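PDB 5IL5: MlnD from Bacillus methylotrophicus, which is a trans-AT polyketide synthase linked to macrolactin assembly, whose dehydratase domain, crystallised here, belongs to a family that removes water from beta-hydroxyacyl intermediates. Local coordinates for residues A[32-37]-A[209-214]; A[107-112]-A[126-131]. All blocks are in the same frame, centred on the assembly; numbering follows the deposited sequence.

Contact 1 (A[32-37]-A[209-214])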
ATOM      1  N   LEU A  32      -1.232   7.983   4.366  1.00 36.88           N
ATOM      2  CA  LEU A  32      -0.419   7.381   5.410  1.00 36.43           C
ATOM      3  C   LEU A  32       0.332   8.421   6.237  1.00 36.62           C
ATOM      4  O   LEU A  32       0.730   8.128   7.370  1.00 36.77           O
ATOM      5  CB  LEU A  32       0.571   6.397   4.793  1.00 35.26           C
ATOM      6  CG  LEU A  32      -0.046   5.182   4.104  1.00 35.02           C
ATOM      7  CD1 LEU A  32       0.981   4.486   3.230  1.00 33.97           C
ATOM      8  CD2 LEU A  32      -0.581   4.232   5.155  1.00 35.41           C
ATOM      9  N   HIS A  33       0.528   9.624   5.709  1.00 36.76           N
ATOM     10  CA  HIS A  33       1.360  10.625   6.362  1.00 36.88           C
ATOM     11  C   HIS A  33       1.223  11.929   5.578  1.00 37.24           C
ATOM     12  O   HIS A  33       0.890  11.897   4.392  1.00 37.12           O
ATOM     13  CB  HIS A  33       2.823  10.151   6.422  1.00 35.92           C
ATOM     14  CG  HIS A  33       3.789  11.100   7.061  1.00 36.06           C
ATOM     15  ND1 HIS A  33       4.374  12.155   6.394  1.00 35.96           N
ATOM     16  CD2 HIS A  33       4.319  11.104   8.306  1.00 36.38           C
ATOM     17  CE1 HIS A  33       5.210  12.776   7.208  1.00 36.16           C
ATOM     18  NE2 HIS A  33       5.191  12.160   8.375  1.00 36.44           N
ATOM     19  N   PRO A  34       1.451  13.084   6.216  1.00 37.82           N
ATOM     20  CA  PRO A  34       1.324  14.353   5.476  1.00 38.27           C
ATOM     21  C   PRO A  34       2.113  14.397   4.171  1.00 37.52           C
ATOM     22  O   PRO A  34       1.726  15.130   3.250  1.00 38.00           O
ATOM     23  CB  PRO A  34       1.842  15.399   6.477  1.00 38.75           C
ATOM     24  CG  PRO A  34       1.918  14.713   7.815  1.00 38.86           C
ATOM     25  CD  PRO A  34       1.394  13.317   7.668  1.00 38.50           C
ATOM     26  N   TYR A  35       3.214  13.652   4.067  1.00 36.54           N
ATOM     27  CA  TYR A  35       4.002  13.592   2.846  1.00 35.95           C
ATOM     28  C   TYR A  35       3.888  12.261   2.117  1.00 35.32           C
ATOM     29  O   TYR A  35       4.456  12.126   1.031  1.00 34.97           O
ATOM     30  CB  TYR A  35       5.485  13.864   3.139  1.00 35.49           C
ATOM     31  CG  TYR A  35       5.780  15.031   4.058  1.00 36.05           C
ATOM     32  CD1 TYR A  35       5.111  16.240   3.929  1.00 36.89           C
ATOM     33  CD2 TYR A  35       6.775  14.935   5.021  1.00 35.84           C
ATOM     34  CE1 TYR A  35       5.401  17.306   4.760  1.00 37.44           C
ATOM     35  CE2 TYR A  35       7.070  15.995   5.848  1.00 36.42           C
ATOM     36  CZ  TYR A  35       6.383  17.178   5.713  1.00 37.18           C
ATOM     37  OH  TYR A  35       6.679  18.233   6.538  1.00 37.81           O
ATOM     38  N   ILE A  36       3.184  11.277   2.674  1.00 35.26           N
ATOM     39  CA  ILE A  36       3.048   9.954   2.065  1.00 34.70           C
ATOM     40  C   ILE A  36       1.563   9.666   1.883  1.00 35.33           C
ATOM     41  O   ILE A  36       0.810   9.622   2.863  1.00 35.87           O
ATOM     42  CB  ILE A  36       3.730   8.856   2.905  1.00 34.07           C
ATOM     43  CG1 ILE A  36       5.208   9.202   3.154  1.00 33.67           C
ATOM     44  CG2 ILE A  36       3.594   7.494   2.239  1.00 33.52           C
ATOM     45  CD1 ILE A  36       5.878   8.326   4.206  1.00 33.38           C
ATOM     46  N   SER A  37       1.141   9.475   0.632  1.00 38.85           N
ATOM     47  CA  SER A  37      -0.279   9.310   0.348  1.00 39.66           C
ATOM     48  C   SER A  37      -0.734   7.858   0.423  1.00 39.31           C
ATOM     49  O   SER A  37      -1.850   7.588   0.879  1.00 40.00           O
ATOM     50  CB  SER A  37      -0.617   9.894  -1.028  1.00 40.23           C
ATOM     51  OG  SER A  37      -0.008   9.171  -2.078  1.00 39.60           O
ATOM     52  N   LYS A 209      -0.785  16.067  12.851  1.00 56.03           N
ATOM     53  CA  LYS A 209      -0.333  15.136  13.871  1.00 56.20           C
ATOM     54  C   LYS A 209       0.781  14.241  13.353  1.00 54.92           C
ATOM     55  O   LYS A 209       1.671  13.846  14.118  1.00 54.33           O
ATOM     56  CB  LYS A 209      -1.516  14.292  14.337  1.00 58.53           C
ATOM     57  CG  LYS A 209      -1.371  13.718  15.722  1.00 59.35           C
ATOM     58  CD  LYS A 209      -1.722  14.752  16.774  1.00 59.94           C
ATOM     59  CE  LYS A 209      -1.681  14.141  18.148  1.00 61.16           C
ATOM     60  NZ  LYS A 209      -1.928  15.144  19.217  1.00 61.78           N
ATOM     61  N   GLY A 210       0.759  13.930  12.056  1.00 43.73           N
ATOM     62  CA  GLY A 210       1.584  12.854  11.536  1.00 43.08           C
ATOM     63  C   GLY A 210       3.074  13.130  11.560  1.00 41.19           C
ATOM     64  O   GLY A 210       3.868  12.201  11.723  1.00 40.90           O
ATOM     65  N   CYS A 211       3.481  14.390  11.391  1.00 41.49           N
ATOM     66  CA  CYS A 211       4.904  14.715  11.305  1.00 39.91           C
ATOM     67  C   CYS A 211       5.557  14.542  12.667  1.00 39.82           C
ATOM     68  O   CYS A 211       5.241  15.273  13.609  1.00 40.16           O
ATOM     69  CB  CYS A 211       5.109  16.141  10.802  1.00 39.06           C
ATOM     70  SG  CYS A 211       5.142  16.326   9.018  1.00 38.70           S
ATOM     71  N   ILE A 212       6.461  13.564  12.775  1.00 38.17           N
ATOM     72  CA  ILE A 212       7.318  13.474  13.951  1.00 38.06           C
ATOM     73  C   ILE A 212       8.339  14.599  13.925  1.00 36.83           C
ATOM     74  O   ILE A 212       8.521  15.327  14.907  1.00 36.88           O
ATOM     75  CB  ILE A 212       8.017  12.104  14.000  1.00 51.36           C
ATOM     76  CG1 ILE A 212       6.995  10.967  14.090  1.00 52.83           C
ATOM     77  CG2 ILE A 212       9.001  12.051  15.146  1.00 51.38           C
ATOM     78  CD1 ILE A 212       6.192  10.918  15.350  1.00 54.21           C
ATOM     79  N   ILE A 213       8.988  14.777  12.781  1.00 35.90           N
ATOM     80  CA  ILE A 213       9.953  15.843  12.568  1.00 34.92           C
ATOM     81  C   ILE A 213       9.220  16.962  11.847  1.00 34.72           C
ATOM     82  O   ILE A 213       8.946  16.859  10.648  1.00 34.61           O
ATOM     83  CB  ILE A 213      11.161  15.354  11.759  1.00 34.31           C
ATOM     84  CG1 ILE A 213      11.900  14.250  12.521  1.00 34.72           C
ATOM     85  CG2 ILE A 213      12.087  16.513  11.422  1.00 33.55           C
ATOM     86  CD1 ILE A 213      13.059  13.625  11.753  1.00 34.40           C
ATOM     87  N   LYS A 214       8.909  18.038  12.564  1.00 34.84           N
ATOM     88  CA  LYS A 214       8.128  19.103  11.960  1.00 34.91           C
ATOM     89  C   LYS A 214       8.949  19.826  10.896  1.00 34.11           C
ATOM     90  O   LYS A 214      10.159  20.006  11.058  1.00 33.53           O
ATOM     91  CB  LYS A 214       7.636  20.110  12.992  1.00 35.37           C
ATOM     92  CG  LYS A 214       6.562  19.583  13.906  1.00 36.53           C
ATOM     93  CD  LYS A 214       5.992  20.704  14.743  1.00 37.13           C
ATOM     94  CE  LYS A 214       4.906  20.202  15.667  1.00 38.55           C
ATOM     95  NZ  LYS A 214       4.442  21.249  16.624  1.00 39.30           N
TER
HETATM   96  O   HOH W   1       9.274  17.561   7.928  1.00 23.29           O

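Contact 2 (A[107-112]-A[126-131])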
ATOM      1  N   SER A 107       4.877  20.472 -14.213  1.00 71.87           N
ATOM      2  CA  SER A 107       4.937  19.089 -14.668  1.00 73.03           C
ATOM      3  C   SER A 107       4.486  18.134 -13.578  1.00 71.00           C
ATOM      4  O   SER A 107       3.855  17.111 -13.862  1.00 72.48           O
ATOM      5  CB  SER A 107       6.364  18.733 -15.084  1.00 73.12           C
ATOM      6  OG  SER A 107       7.278  19.045 -14.043  1.00 72.39           O
ATOM      7  N   ASN A 108       4.784  18.466 -12.325  1.00 60.13           N
ATOM      8  CA  ASN A 108       4.485  17.596 -11.198  1.00 56.58           C
ATOM      9  C   ASN A 108       5.066  16.208 -11.430  1.00 54.63           C
ATOM     10  O   ASN A 108       4.363  15.297 -11.879  1.00 55.98           O
ATOM     11  CB  ASN A 108       2.977  17.515 -10.974  1.00 56.99           C
ATOM     12  CG  ASN A 108       2.623  16.853  -9.659  1.00 53.97           C
ATOM     13  OD1 ASN A 108       3.269  17.092  -8.638  1.00 51.56           O
ATOM     14  ND2 ASN A 108       1.593  16.020  -9.675  1.00 53.99           N
ATOM     15  N   GLU A 109       6.353  16.042 -11.141  1.00 64.83           N
ATOM     16  CA  GLU A 109       6.972  14.727 -11.177  1.00 62.06           C
ATOM     17  C   GLU A 109       6.561  13.978  -9.918  1.00 59.13           C
ATOM     18  O   GLU A 109       6.806  14.448  -8.803  1.00 57.35           O
ATOM     19  CB  GLU A 109       8.494  14.848 -11.279  1.00 60.07           C
ATOM     20  CG  GLU A 109       9.026  15.211 -12.667  1.00 61.11           C
ATOM     21  CD  GLU A 109       8.702  14.166 -13.704  1.00 62.27           C
ATOM     22  OE1 GLU A 109       8.853  12.966 -13.403  1.00 61.51           O
ATOM     23  OE2 GLU A 109       8.298  14.535 -14.824  1.00 64.15           O
ATOM     24  N   GLN A 110       5.924  12.825 -10.091  1.00 53.28           N
ATOM     25  CA  GLN A 110       5.497  12.024  -8.954  1.00 50.63           C
ATOM     26  C   GLN A 110       6.718  11.479  -8.222  1.00 49.18           C
ATOM     27  O   GLN A 110       7.648  10.965  -8.848  1.00 49.37           O
ATOM     28  CB  GLN A 110       4.594  10.887  -9.428  1.00 52.10           C
ATOM     29  CG  GLN A 110       3.624  10.363  -8.380  1.00 51.94           C
ATOM     30  CD  GLN A 110       2.520  11.349  -8.047  1.00 53.49           C
ATOM     31  OE1 GLN A 110       2.328  11.719  -6.887  1.00 52.43           O
ATOM     32  NE2 GLN A 110       1.787  11.781  -9.064  1.00 56.09           N
ATOM     33  N   ILE A 111       6.724  11.607  -6.897  1.00 32.36           N
ATOM     34  CA  ILE A 111       7.867  11.231  -6.069  1.00 31.10           C
ATOM     35  C   ILE A 111       7.523   9.977  -5.277  1.00 30.26           C
ATOM     36  O   ILE A 111       6.425   9.862  -4.721  1.00 30.53           O
ATOM     37  CB  ILE A 111       8.252  12.378  -5.116  1.00 31.08           C
ATOM     38  CG1 ILE A 111       8.578  13.646  -5.910  1.00 32.36           C
ATOM     39  CG2 ILE A 111       9.440  11.965  -4.242  1.00 29.96           C
ATOM     40  CD1 ILE A 111       8.234  14.925  -5.175  1.00 33.14           C
ATOM     41  N   ARG A 112       8.476   9.050  -5.205  1.00 29.54           N
ATOM     42  CA  ARG A 112       8.313   7.802  -4.474  1.00 29.10           C
ATOM     43  C   ARG A 112       9.556   7.547  -3.636  1.00 28.43           C
ATOM     44  O   ARG A 112      10.643   8.046  -3.937  1.00 28.31           O
ATOM     45  CB  ARG A 112       8.112   6.617  -5.413  1.00 29.46           C
ATOM     46  CG  ARG A 112       9.399   6.210  -6.104  1.00 29.32           C
ATOM     47  CD  ARG A 112       9.184   5.187  -7.177  1.00 29.91           C
ATOM     48  NE  ARG A 112      10.462   4.735  -7.716  1.00 29.96           N
ATOM     49  CZ  ARG A 112      10.615   3.634  -8.438  1.00 30.51           C
ATOM     50  NH1 ARG A 112       9.561   2.883  -8.715  1.00 31.02           N
ATOM     51  NH2 ARG A 112      11.813   3.286  -8.881  1.00 30.77           N
ATOM     52  N   ILE A 126      14.754   8.104  -2.281  1.00 27.94           N
ATOM     53  CA  ILE A 126      13.654   8.983  -2.627  1.00 27.91           C
ATOM     54  C   ILE A 126      13.896   9.390  -4.069  1.00 28.53           C
ATOM     55  O   ILE A 126      14.941   9.967  -4.391  1.00 29.01           O
ATOM     56  CB  ILE A 126      13.587  10.196  -1.688  1.00 27.84           C
ATOM     57  CG1 ILE A 126      13.433   9.711  -0.242  1.00 27.42           C
ATOM     58  CG2 ILE A 126      12.439  11.104  -2.079  1.00 28.19           C
ATOM     59  CD1 ILE A 126      13.464  10.799   0.816  1.00 27.43           C
ATOM     60  N   GLU A 127      12.939   9.090  -4.940  1.00 28.74           N
ATOM     61  CA  GLU A 127      13.173   9.097  -6.374  1.00 29.48           C
ATOM     62  C   GLU A 127      12.039   9.813  -7.087  1.00 30.10           C
ATOM     63  O   GLU A 127      10.939   9.965  -6.553  1.00 29.92           O
ATOM     64  CB  GLU A 127      13.300   7.664  -6.932  1.00 29.51           C
ATOM     65  CG  GLU A 127      14.272   6.754  -6.177  1.00 29.23           C
ATOM     66  CD  GLU A 127      14.274   5.319  -6.693  1.00 29.58           C
ATOM     67  OE1 GLU A 127      13.395   4.972  -7.501  1.00 29.85           O
ATOM     68  OE2 GLU A 127      15.171   4.539  -6.312  1.00 29.82           O
ATOM     69  N   LYS A 128      12.336  10.280  -8.297  1.00 31.12           N
ATOM     70  CA  LYS A 128      11.286  10.503  -9.277  1.00 32.01           C
ATOM     71  C   LYS A 128      10.724   9.154  -9.695  1.00 31.72           C
ATOM     72  O   LYS A 128      11.477   8.222  -9.986  1.00 31.53           O
ATOM     73  CB  LYS A 128      11.802  11.252 -10.505  1.00 33.48           C
ATOM     74  CG  LYS A 128      12.194  12.711 -10.293  1.00 34.41           C
ATOM     75  CD  LYS A 128      12.424  13.398 -11.640  1.00 36.39           C
ATOM     76  CE  LYS A 128      12.789  14.865 -11.475  1.00 37.79           C
ATOM     77  NZ  LYS A 128      13.541  15.422 -12.642  1.00 39.88           N
ATOM     78  N   GLN A 129       9.398   9.050  -9.731  1.00 36.19           N
ATOM     79  CA  GLN A 129       8.787   7.799 -10.157  1.00 36.14           C
ATOM     80  C   GLN A 129       9.021   7.532 -11.640  1.00 36.90           C
ATOM     81  O   GLN A 129       9.123   6.372 -12.049  1.00 36.60           O
ATOM     82  CB  GLN A 129       7.291   7.828  -9.849  1.00 36.94           C
ATOM     83  CG  GLN A 129       6.609   6.515 -10.091  1.00 37.11           C
ATOM     84  CD  GLN A 129       5.224   6.467  -9.505  1.00 38.06           C
ATOM     85  OE1 GLN A 129       4.378   7.302  -9.818  1.00 39.42           O
ATOM     86  NE2 GLN A 129       4.989   5.502  -8.628  1.00 37.71           N
ATOM     87  N   SER A 130       9.096   8.583 -12.461  1.00 38.51           N
ATOM     88  CA  SER A 130       9.164   8.386 -13.906  1.00 39.79           C
ATOM     89  C   SER A 130      10.468   7.714 -14.329  1.00 38.99           C
ATOM     90  O   SER A 130      10.470   6.875 -15.238  1.00 39.27           O
ATOM     91  CB  SER A 130       8.987   9.719 -14.628  1.00 43.04           C
ATOM     92  OG  SER A 130      10.043  10.605 -14.314  1.00 42.17           O
ATOM     93  N   ASP A 131      11.590   8.067 -13.695  1.00 38.01           N
ATOM     94  CA  ASP A 131      12.892   7.584 -14.137  1.00 37.98           C
ATOM     95  C   ASP A 131      13.760   7.076 -12.990  1.00 36.75           C
ATOM     96  O   ASP A 131      14.936   6.776 -13.216  1.00 37.01           O
ATOM     97  CB  ASP A 131      13.629   8.679 -14.925  1.00 39.57           C
ATOM     98  CG  ASP A 131      14.032   9.859 -14.067  1.00 39.73           C
ATOM     99  OD1 ASP A 131      13.495  10.018 -12.958  1.00 38.69           O
ATOM    100  OD2 ASP A 131      14.880  10.650 -14.518  1.00 41.13           O
TER

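Contact 1 (A[32-37]-A[209-214])
Cys-211 offers its thiol to three consecutive side chains, those of His-33, Pro-34 and Tyr-35, and shows how one sulfur can serve several neighbours. The sulfur approaches the phenol end of Tyr-35, with SG 3.5 Å from OH and 4.2 Å from the ring centroid, and the approach is oblique, 39° off the ring normal. This is a Cys sulfur-aromatic contact. SG also lies obliquely to the His-33 ring, whose nearest atom to it, CE1, is 4.0 Å away. From another side the pyrrolidine of Pro-34 reaches the sulfur, CG 3.8 Å from Cys-211 SG, while its CD lies over one face of the imidazole, toward the rim, and beside Gly-210 CA. With CG of His-33 anti to the backbone N (chi1 179°), the ring folds back over the type I turn of residues 33-36. There ND1 accepts a nearly straight bond from Tyr-35 N (3.0 Å, 171°), which helps to fix the ring's rotation. At the far side of the ring NE2 is bonded to Glu-76 of helix 74-86, whose carboxylate also takes the backbone N-H groups of Ile-212 and Ile-213 and so ties both segments to one acid. A water makes a second bridge, 3.0 Å from Tyr-35 OH and donating to Ile-213 O at 2.8 Å. The arrangement belongs to the interface of a double hotdog dehydratase: the turn that opens the N-terminal hotdog meets the loop leading into helix 215-229 of the C-terminal one.

Contact 2 (A[107-112]-A[126-131])
Glu-127 OE1 is gripped by two nitrogens of one guanidinium, Arg-112 NH2 at 2.7 Å and NE at 3.0 Å, forming a salt bridge. The oxygen sits at the edge of the guanidinium, close to its plane, and is met nearly along its C-O axis by NH2 but from the anti side by NE. The arginine grips side-on with NE and NH2, yet one carboxylate oxygen receives both bonds, and the two planes are 46° apart. Arg-112 starts with CG between its backbone N and carbonyl carbon (chi1 74°) and then runs extended to NE, passing at about a right angle across the side chain of Gln-129. Beneath this bridge the same two residues form an antiparallel hydrogen-bonded pair: Arg-112 N donates to Glu-127 O (3.0 Å), and Glu-127 N to Arg-112 O (2.7 Å). The next pair, Ile-111 with Lys-128, is non-hydrogen-bonded, and Ile-111 instead sets CG2 3.8 Å from CG2 of Ile-126. Both isoleucines also touch Met-102, on the face turned from the salt bridge. Beyond the regular strands the pairing is prolonged by a nearly straight bond from Gln-129 N to Gln-110 O (2.7 Å), with the two glutamine side chains lying side by side. Farther out, Ser-130 OG donates to Glu-109 OE1 (2.8 Å), on the syn side though 29° out of the carboxylate plane. The CG of Glu-109 meanwhile rests against the aliphatic end of Lys-128, without ion pairing. Such a ladder of backbone bonds, crowned by a cross-strand salt bridge, is that of an antiparallel beta hairpin at its open end, here strands 111-117 and 122-128 of the N-terminal hotdog fold.

The two contacts illustrate how chemistry follows position in a double hotdog domain. Contact 1 is buried and long-range, bringing together segments 172 residues apart from the two hotdogs through a sulfur, two aromatic rings, a proline and water, with direct hydrogen bonding across it lacking. Contact 2 is local and partly buried, farther from the centre of the chain, and relies on backbone pairing, a salt bridge and other polar links. Along the chain it is nested within the loop that contact 1 closes. Strand 46-50 connects them, lying between strand 36-39 and strand 111-117; their centres are about 18 Å apart and they do not touch.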